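Local coordinates for protein D-threo-3-hydroxyaspartate dehydratase (Delftia, PDB 3WQC) that uses pyridoxal 5'-phosphate to deaminate D-threo-3-hydroxyaspartate to oxaloacetate and ammonium, and also dehydrates L-threo- and L-erythro-3-hydroxyaspartate and D-serine, at residues V119-A129 / A164-M174. Numbering follows the deposited sequence.
Sequences VDSVAAAQAIA and AIGRTLHDGGM
Ala-125, Ile-165, Thr-168 and Leu-169 meet in an apolar packing contact between two neighbouring helices, 122-135 and 159-171, on the outside of the parallel barrel. Segments 122-129 and 164-171 run parallel, their axes 4° apart and 8.8 Å at closest approach. Small residues at Ala-125, Ala-129 and Gly-172 are consistent with this spacing: Ala-125 CB lies 3.7 Å from Thr-168 CG2 and also touches Leu-169 CD2. Ile-165 packs against the backbone just before helix 122-135. Its branching lets CG2 meet Val-119 CG2 and Ala-125 CB while, with CG1 anti to the carbonyl carbon (chi1 -66°) and the chain extended beyond it, Ile-165 CD1 comes 3.6 Å from Ser-121 N. Ser-121 caps that helix, its OG accepting from Ala-124 N at 3.1 Å.

Thr-168 suits the outer border because its two branches divide the work. CG2, anti to the backbone N, packs on Gln-126 CG. OG1 donates to Ala-164 O at 2.7 Å, from the face of that carbonyl opposite Thr-168 N, and accepts from a water that in turn accepts from Gln-126 NE2, a polar bridge between the helices. At the far end the flexible Met-174 chain bends to lie along Ala-129, CG 3.7 Å from Ala-129 CA. Gly-172 suits its place because a CB there would run into both Ala-129 CB and Thr-168 O, and Gly-173, with positive phi, closes a Schellman motif.

On the barrel side, Val-119, Ile-128 and Leu-169 also rest on Val-141 of strand 140-146. Two parallel helices flanking a strand that lies between them in the chain are characteristic of successive beta-alpha units in the TIM-barrel domain of alanine racemase-like, pyridoxal-phosphate-dependent enzymes.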
loop_
_atom_site.group_PDB
_atom_site.type_symbol
_atom_site.label_atom_id
_atom_site.label_comp_id
_atom_site.label_asym_id
_atom_site.label_seq_id
_atom_site.Cartn_x
_atom_site.Cartn_y
_atom_site.Cartn_z
ATOM N N VAL B 119 26.485 -6.668 -1.247
ATOM C CA VAL B 119 26.467 -7.375 -2.544
ATOM C C VAL B 119 26.383 -8.877 -2.272
ATOM O O VAL B 119 26.765 -9.359 -1.189
ATOM C CB VAL B 119 27.702 -7.088 -3.465
ATOM C CG1 VAL B 119 27.769 -5.594 -3.771
ATOM C CG2 VAL B 119 29.000 -7.585 -2.856
ATOM N N ASP B 120 26.086 -9.625 -3.335
ATOM C CA ASP B 120 26.112 -11.106 -3.298
ATOM C C ASP B 120 26.604 -11.716 -4.604
ATOM O O ASP B 120 26.367 -12.927 -4.832
ATOM C CB ASP B 120 24.777 -11.710 -2.872
ATOM C CG ASP B 120 23.697 -11.534 -3.876
ATOM O OD1 ASP B 120 23.897 -10.926 -4.949
ATOM O OD2 ASP B 120 22.558 -12.054 -3.627
ATOM N N SER B 121 27.337 -10.907 -5.411
ATOM C CA SER B 121 27.776 -11.400 -6.680
ATOM C C SER B 121 29.137 -10.775 -7.029
ATOM O O SER B 121 29.444 -9.666 -6.593
ATOM C CB SER B 121 26.744 -11.120 -7.796
ATOM O OG SER B 121 26.633 -9.713 -8.021
ATOM N N VAL B 122 29.890 -11.525 -7.840
ATOM C CA VAL B 122 31.165 -10.971 -8.343
ATOM C C VAL B 122 30.872 -9.731 -9.208
ATOM O O VAL B 122 31.573 -8.734 -9.121
ATOM C CB VAL B 122 31.886 -12.048 -9.143
ATOM C CG1 VAL B 122 33.124 -11.419 -9.812
ATOM C CG2 VAL B 122 32.294 -13.213 -8.223
ATOM N N ALA B 123 29.838 -9.779 -10.091
ATOM C CA ALA B 123 29.590 -8.604 -10.985
ATOM C C ALA B 123 29.267 -7.353 -10.154
ATOM O O ALA B 123 29.754 -6.260 -10.493
ATOM C CB ALA B 123 28.440 -8.871 -11.911
ATOM N N ALA B 124 28.463 -7.497 -9.045
ATOM C CA ALA B 124 28.171 -6.256 -8.260
ATOM C C ALA B 124 29.436 -5.760 -7.575
ATOM O O ALA B 124 29.692 -4.554 -7.501
ATOM C CB ALA B 124 27.039 -6.501 -7.261
ATOM N N ALA B 125 30.268 -6.702 -7.081
ATOM C CA ALA B 125 31.517 -6.307 -6.437
ATOM C C ALA B 125 32.427 -5.587 -7.425
ATOM O O ALA B 125 33.093 -4.631 -7.076
ATOM C CB ALA B 125 32.182 -7.556 -5.802
ATOM N N GLN B 126 32.518 -6.123 -8.647
ATOM C CA GLN B 126 33.376 -5.517 -9.651
ATOM C C GLN B 126 32.839 -4.109 -9.970
ATOM O O GLN B 126 33.675 -3.192 -10.158
ATOM C CB GLN B 126 33.347 -6.316 -10.958
ATOM C CG GLN B 126 34.113 -7.643 -10.858
ATOM C CD GLN B 126 34.112 -8.417 -12.146
ATOM O OE1 GLN B 126 33.347 -8.111 -13.086
ATOM N NE2 GLN B 126 34.949 -9.455 -12.242
ATOM N N ALA B 127 31.517 -3.925 -10.041
ATOM C CA ALA B 127 30.988 -2.581 -10.390
ATOM C C ALA B 127 31.348 -1.570 -9.314
ATOM O O ALA B 127 31.734 -0.411 -9.581
ATOM C CB ALA B 127 29.464 -2.660 -10.556
ATOM N N ILE B 128 31.163 -1.965 -8.040
ATOM C CA ILE B 128 31.501 -1.061 -6.922
ATOM C C ILE B 128 33.005 -0.744 -6.941
ATOM O O ILE B 128 33.372 0.442 -6.809
ATOM C CB ILE B 128 31.084 -1.627 -5.578
ATOM C CG1 ILE B 128 29.543 -1.816 -5.495
ATOM C CG2 ILE B 128 31.547 -0.679 -4.437
ATOM C CD1 ILE B 128 29.022 -2.400 -4.178
ATOM N N ALA B 129 33.857 -1.772 -7.065
ATOM C CA ALA B 129 35.303 -1.511 -6.958
ATOM C C ALA B 129 35.721 -0.645 -8.149
ATOM O O ALA B 129 36.572 0.238 -7.959
ATOM C CB ALA B 129 35.997 -2.874 -6.978
ATOM N N ALA B 164 35.705 -15.307 -3.972
ATOM C CA ALA B 164 35.829 -14.527 -5.201
ATOM C C ALA B 164 35.265 -13.095 -5.011
ATOM O O ALA B 164 35.858 -12.098 -5.404
ATOM C CB ALA B 164 35.036 -15.221 -6.337
ATOM N N ILE B 165 34.120 -13.016 -4.302
ATOM C CA ILE B 165 33.549 -11.680 -4.041
ATOM C C ILE B 165 34.414 -10.917 -3.041
ATOM O O ILE B 165 34.704 -9.707 -3.270
ATOM C CB ILE B 165 32.122 -11.868 -3.470
ATOM C CG1 ILE B 165 31.218 -12.497 -4.547
ATOM C CG2 ILE B 165 31.554 -10.521 -2.975
ATOM C CD1 ILE B 165 29.887 -12.994 -3.925
ATOM N N GLY B 166 34.838 -11.598 -1.944
ATOM C CA GLY B 166 35.659 -10.872 -0.996
ATOM C C GLY B 166 36.990 -10.368 -1.585
ATOM O O GLY B 166 37.392 -9.237 -1.297
ATOM N N ARG B 167 37.666 -11.194 -2.411
ATOM C CA ARG B 167 38.896 -10.724 -3.082
ATOM C C ARG B 167 38.637 -9.616 -4.039
ATOM O O ARG B 167 39.412 -8.684 -4.158
ATOM C CB ARG B 167 39.586 -11.930 -3.726
ATOM C CG ARG B 167 40.146 -12.880 -2.702
ATOM C CD ARG B 167 40.608 -14.170 -3.352
ATOM N NE ARG B 167 41.242 -15.038 -2.346
ATOM C CZ ARG B 167 41.294 -16.367 -2.493
ATOM N NH1 ARG B 167 40.628 -16.966 -3.513
ATOM N NH2 ARG B 167 41.887 -17.103 -1.570
ATOM N N THR B 168 37.524 -9.704 -4.792
ATOM C CA THR B 168 37.245 -8.651 -5.776
ATOM C C THR B 168 37.164 -7.301 -5.020
ATOM O O THR B 168 37.706 -6.266 -5.453
ATOM C CB THR B 168 35.918 -8.925 -6.490
ATOM O OG1 THR B 168 36.047 -10.124 -7.249
ATOM C CG2 THR B 168 35.518 -7.755 -7.412
ATOM N N LEU B 169 36.441 -7.325 -3.863
ATOM C CA LEU B 169 36.342 -6.087 -3.075
ATOM C C LEU B 169 37.678 -5.657 -2.479
ATOM O O LEU B 169 38.119 -4.496 -2.617
ATOM C CB LEU B 169 35.297 -6.299 -1.930
ATOM C CG LEU B 169 33.858 -6.456 -2.455
ATOM C CD1 LEU B 169 32.974 -6.976 -1.269
ATOM C CD2 LEU B 169 33.291 -5.168 -3.067
ATOM N N HIS B 170 38.357 -6.621 -1.818
ATOM C CA HIS B 170 39.582 -6.258 -1.064
ATOM C C HIS B 170 40.763 -5.885 -1.972
ATOM O O HIS B 170 41.437 -4.863 -1.798
ATOM C CB HIS B 170 39.928 -7.429 -0.172
ATOM C CG HIS B 170 41.097 -7.171 0.709
ATOM N ND1 HIS B 170 41.027 -6.325 1.772
ATOM C CD2 HIS B 170 42.359 -7.681 0.715
ATOM C CE1 HIS B 170 42.236 -6.264 2.395
ATOM N NE2 HIS B 170 43.025 -7.111 1.783
ATOM N N ASP B 171 40.952 -6.696 -3.062
ATOM C CA ASP B 171 42.043 -6.455 -4.002
ATOM C C ASP B 171 41.716 -5.172 -4.772
ATOM O O ASP B 171 42.638 -4.478 -5.248
ATOM C CB ASP B 171 42.140 -7.550 -5.039
ATOM C CG ASP B 171 42.557 -8.866 -4.467
ATOM O OD1 ASP B 171 43.117 -8.959 -3.362
ATOM O OD2 ASP B 171 42.318 -9.911 -5.202
ATOM N N GLY B 172 40.400 -4.863 -4.908
ATOM C CA GLY B 172 39.936 -3.711 -5.642
ATOM C C GLY B 172 40.052 -2.430 -4.855
ATOM O O GLY B 172 39.669 -1.374 -5.404
ATOM N N GLY B 173 40.493 -2.475 -3.598
ATOM C CA GLY B 173 40.666 -1.285 -2.763
ATOM C C GLY B 173 39.458 -0.813 -2.016
ATOM O O GLY B 173 39.456 0.255 -1.376
ATOM N N MET B 174 38.434 -1.667 -2.013
ATOM C CA MET B 174 37.274 -1.348 -1.168
ATOM C C MET B 174 37.437 -1.926 0.224
ATOM O O MET B 174 38.388 -2.714 0.496
ATOM C CB MET B 174 36.015 -1.961 -1.809
ATOM C CG MET B 174 35.801 -1.554 -3.305
ATOM S SD MET B 174 35.635 0.297 -3.503
ATOM C CE MET B 174 37.209 0.771 -4.285
HETATM O O HOH W 1 36.693 -10.300 -10.021
#